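Local coordinates for protein SGT1 (Saccharomyces cerevisiae, PDB 5AN3) that probably acts as a protein-binding adaptor through its tetratricopeptide-repeat (TPR) domain in Skp1-linked cell-cycle pathways, at residues K5-A10 with H25-I30; F43-L48 with E69-A74. One frame throughout, in Å; residues are numbered along the deposited sequence.

How the interactions relate
A TPR domain grows by laying antiparallel helices side by side, and these two contacts sample successive stages of that process. Interaction 1 pairs helix 3-16 with helix 20-33 near the N-terminal end, about 15 Å from the centre of the chain. Interaction 2 pairs helix 38-52 with helix 61-81 deeper inside, about 6 Å from that centre. Their own centres are about 14 Å apart, yet they meet directly, through helices 20-33 and 38-52, which follow each other in the chain. Tyr27 CZ packs 3.4 Å from Phe43 CB, and Tyr27 CD2 lies 3.8 Å from Cys47 SG, while Lys44 reaches back beside Asp28.

Interaction 1 (K5-A10 with H25-I30)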
# COMPACT_ATOMS: atom_id res chain seq x y z
N LYS B 5 6.56 24.26 24.68
CA LYS B 5 7.16 24.73 23.42
C LYS B 5 7.77 23.55 22.65
O LYS B 5 7.53 23.42 21.45
CB LYS B 5 8.21 25.83 23.68
N ASP B 6 8.54 22.69 23.34
CA ASP B 6 9.20 21.52 22.78
C ASP B 6 8.18 20.56 22.13
O ASP B 6 8.45 20.06 21.04
CB ASP B 6 10.04 20.79 23.84
CG ASP B 6 11.33 21.49 24.28
OD1 ASP B 6 11.67 22.56 23.70
OD2 ASP B 6 12.00 20.95 25.18
N LEU B 7 6.99 20.34 22.78
CA LEU B 7 5.90 19.52 22.26
C LEU B 7 5.29 20.15 21.00
O LEU B 7 4.87 19.42 20.10
CB LEU B 7 4.80 19.31 23.30
CG LEU B 7 5.05 18.27 24.39
CD1 LEU B 7 4.11 18.50 25.56
CD2 LEU B 7 4.94 16.85 23.86
N LYS B 8 5.21 21.49 20.96
CA LYS B 8 4.67 22.26 19.84
C LYS B 8 5.58 22.11 18.61
O LYS B 8 5.07 21.86 17.52
CB LYS B 8 4.48 23.74 20.24
N THR B 9 6.93 22.20 18.81
CA THR B 9 7.95 22.04 17.76
C THR B 9 7.90 20.62 17.19
O THR B 9 8.01 20.45 15.98
CB THR B 9 9.36 22.40 18.31
OG1 THR B 9 9.43 23.79 18.63
CG2 THR B 9 10.49 22.02 17.41
N ALA B 10 7.72 19.60 18.06
CA ALA B 10 7.64 18.18 17.69
C ALA B 10 6.37 17.91 16.88
O ALA B 10 6.46 17.25 15.85
CB ALA B 10 7.68 17.32 18.93
N HIS B 25 12.44 11.79 17.14
CA HIS B 25 13.57 12.02 18.04
C HIS B 25 13.35 13.25 18.92
O HIS B 25 13.86 13.28 20.05
CB HIS B 25 14.88 12.06 17.27
CG HIS B 25 15.13 10.75 16.56
ND1 HIS B 25 15.02 10.64 15.17
CD2 HIS B 25 15.36 9.52 17.08
CE1 HIS B 25 15.23 9.36 14.89
NE2 HIS B 25 15.44 8.64 16.01
N LEU B 26 12.52 14.21 18.47
CA LEU B 26 12.09 15.34 19.30
C LEU B 26 11.23 14.83 20.44
O LEU B 26 11.39 15.30 21.58
CB LEU B 26 11.34 16.39 18.47
CG LEU B 26 12.20 17.20 17.50
CD1 LEU B 26 11.35 17.92 16.50
CD2 LEU B 26 13.13 18.16 18.23
N TYR B 27 10.37 13.81 20.16
CA TYR B 27 9.52 13.20 21.18
C TYR B 27 10.35 12.34 22.15
O TYR B 27 10.08 12.38 23.35
CB TYR B 27 8.37 12.41 20.55
CG TYR B 27 7.24 13.29 20.07
CD1 TYR B 27 6.53 14.09 20.96
CD2 TYR B 27 6.87 13.33 18.73
CE1 TYR B 27 5.48 14.90 20.53
CE2 TYR B 27 5.83 14.14 18.29
CZ TYR B 27 5.13 14.92 19.20
OH TYR B 27 4.09 15.71 18.79
N ASP B 28 11.38 11.62 21.64
CA ASP B 28 12.30 10.83 22.47
C ASP B 28 12.99 11.73 23.50
O ASP B 28 13.08 11.36 24.68
CB ASP B 28 13.38 10.15 21.61
CG ASP B 28 12.92 8.96 20.80
N GLU B 29 13.43 12.94 23.06
CA GLU B 29 14.10 13.95 23.89
C GLU B 29 13.16 14.42 25.01
O GLU B 29 13.60 14.52 26.16
CB GLU B 29 14.60 15.14 23.04
N ILE B 30 11.86 14.67 24.69
CA ILE B 30 10.84 15.07 25.67
C ILE B 30 10.62 13.91 26.63
O ILE B 30 10.57 14.15 27.83
CB ILE B 30 9.52 15.51 24.99
CG1 ILE B 30 9.73 16.78 24.15
CG2 ILE B 30 8.41 15.72 26.02
CD1 ILE B 30 8.87 16.87 22.93
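The Tyr27 ring receives Ala10 over one face and Leu7 at its edge, while Phe43 of helix 38-52 sets its CB against the opposite face, toward the rim. This is the antiparallel helix packing from which a TPR domain is built: the segment axes come within 9.3 Å, their directions 161° apart. Ala10 makes a CH-pi contact, with CB 3.6 Å from the ring centroid and only 15° off the ring normal. The methyl stands above the ring, offset toward its rim near CZ, where the backbones approach closely; the CA atoms of Ala10 and Leu26 are 5.5 Å apart. Leu7 approaches differently. Its CD2 sits in the plane of the ring, 3.9 Å from Tyr27 CE1, and the two side chains cross at about a right angle. With Tyr27 CG anti to its own carbonyl carbon (chi1 -78°), the ring swings to the side of its helix and extends toward helix 3-16, where it meets both residues.

Two aliphatic side chains complete the interface along the helices. Leu26 sets its CB 3.8 Å from Ala10 CB, and its CD1 branch lies by Ala10 CA, with more distant contact to Thr9 at the exposed margin. Farther along helix 20-33, Ile30 presents the CD1 end of its longer branch to Asp6, Leu7 and Ala10, and Ala40 of helix 38-52 lies against Ile30 as well. No hydrogen bond joins the segments. At Asp6 the partner is purely hydrocarbon: Ile30 CD1 lies 3.7 Å from Asp6 O, and Ile30 CG1 4.0 Å from Asp6 CB.

Interaction 2 (F43-L48 with E69-A74); sequences FKAACL and ELLDKA
Leu70 meets Leu48 and the methyl of Ala45 on the facing helix in apolar packing. Of its two branches CD1 does most of the touching: it is 3.7 Å from Leu48 CD1, whose side chain crosses that of Leu70 at about a right angle. The same methyl packs against the backbone, equally far from Ala45 N. Small-residue packing comes next. Ala45 CB faces Leu70 CB at 4.0 Å and also lies 4.1 Å from Leu71 CG, so one methyl group serves two consecutive leucines. Ala45 and Leu70 are where the backbones come nearest, and the segment axes approach to 9.0 Å, antiparallel at 168°, as suits neighbouring helices of a TPR domain.

A third kind of contact is made by the hydrocarbon part of a charged residue. Lys44 starts with CG opposite its backbone N (chi1 -168°) and continues extended; its carbons from CB to CE all lie 3.7 to 3.9 Å from Leu70 CD1, the two side chains crossing at about a right angle. Leu71 also touches Arg93, Tyr94 and His97 of helix 84-100, joining this pair to the next helix.

No hydrogen bond crosses between the segments. Their association therefore rests on the fit of nonpolar surfaces, to which a lysine contributes methylenes while its NZ reaches on to Asp28 of helix 20-33, so the charge need not enter this interface.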
# COMPACT_ATOMS: atom_id res chain seq x y z
N PHE B 43 2.01 10.80 20.64
CA PHE B 43 2.51 11.23 19.34
C PHE B 43 3.81 10.57 18.96
O PHE B 43 4.08 10.50 17.77
CB PHE B 43 2.57 12.73 19.22
CG PHE B 43 1.16 13.26 19.11
CD1 PHE B 43 0.29 12.81 18.11
CD2 PHE B 43 0.68 14.17 20.04
CE1 PHE B 43 -1.03 13.26 18.05
CE2 PHE B 43 -0.63 14.64 19.96
CZ PHE B 43 -1.48 14.17 18.97
N LYS B 44 4.57 9.98 19.92
CA LYS B 44 5.73 9.17 19.52
C LYS B 44 5.20 7.93 18.80
O LYS B 44 5.75 7.54 17.77
CB LYS B 44 6.65 8.77 20.67
CG LYS B 44 7.97 8.21 20.17
CD LYS B 44 8.84 7.65 21.27
CE LYS B 44 9.76 6.60 20.69
NZ LYS B 44 10.71 6.08 21.70
N ALA B 45 4.09 7.36 19.30
CA ALA B 45 3.44 6.20 18.71
C ALA B 45 2.94 6.54 17.30
O ALA B 45 3.12 5.72 16.40
CB ALA B 45 2.30 5.71 19.60
N ALA B 46 2.40 7.79 17.09
CA ALA B 46 1.95 8.32 15.78
C ALA B 46 3.12 8.38 14.80
O ALA B 46 2.97 7.94 13.65
CB ALA B 46 1.31 9.70 15.93
N CYS B 47 4.31 8.86 15.26
CA CYS B 47 5.54 8.89 14.45
C CYS B 47 5.86 7.50 13.96
O CYS B 47 6.08 7.33 12.76
CB CYS B 47 6.71 9.45 15.25
SG CYS B 47 6.57 11.21 15.61
N LEU B 48 5.90 6.53 14.89
CA LEU B 48 6.24 5.14 14.60
C LEU B 48 5.26 4.52 13.62
O LEU B 48 5.70 3.78 12.74
CB LEU B 48 6.33 4.31 15.89
CG LEU B 48 7.45 4.66 16.87
CD1 LEU B 48 7.31 3.86 18.10
CD2 LEU B 48 8.80 4.38 16.29
N GLU B 69 3.07 -0.32 22.74
CA GLU B 69 3.68 -0.24 24.07
C GLU B 69 3.69 1.21 24.58
O GLU B 69 3.48 1.43 25.77
CB GLU B 69 5.09 -0.83 24.07
N LEU B 70 3.87 2.20 23.68
CA LEU B 70 3.80 3.62 24.04
C LEU B 70 2.36 4.01 24.41
O LEU B 70 2.15 4.82 25.32
CB LEU B 70 4.31 4.51 22.90
CG LEU B 70 5.82 4.65 22.77
CD1 LEU B 70 6.17 5.13 21.39
CD2 LEU B 70 6.37 5.60 23.79
N LEU B 71 1.36 3.41 23.73
CA LEU B 71 -0.05 3.64 24.03
C LEU B 71 -0.41 2.93 25.33
O LEU B 71 -1.20 3.45 26.10
CB LEU B 71 -0.96 3.20 22.88
CG LEU B 71 -0.84 4.04 21.59
CD1 LEU B 71 -1.57 3.40 20.46
CD2 LEU B 71 -1.24 5.51 21.81
N ASP B 72 0.22 1.79 25.60
CA ASP B 72 0.03 1.05 26.85
C ASP B 72 0.50 1.89 28.03
O ASP B 72 -0.22 1.98 29.03
CB ASP B 72 0.77 -0.32 26.83
CG ASP B 72 0.19 -1.41 25.93
OD1 ASP B 72 -0.96 -1.23 25.42
OD2 ASP B 72 0.87 -2.45 25.73
N LYS B 73 1.67 2.53 27.88
CA LYS B 73 2.29 3.37 28.90
C LYS B 73 1.42 4.60 29.16
O LYS B 73 1.30 5.03 30.31
CB LYS B 73 3.71 3.78 28.49
CG LYS B 73 4.62 3.99 29.68
N ALA B 74 0.78 5.14 28.09
CA ALA B 74 -0.12 6.29 28.13
C ALA B 74 -1.36 5.95 28.90
O ALA B 74 -1.76 6.74 29.75
CB ALA B 74 -0.47 6.74 26.73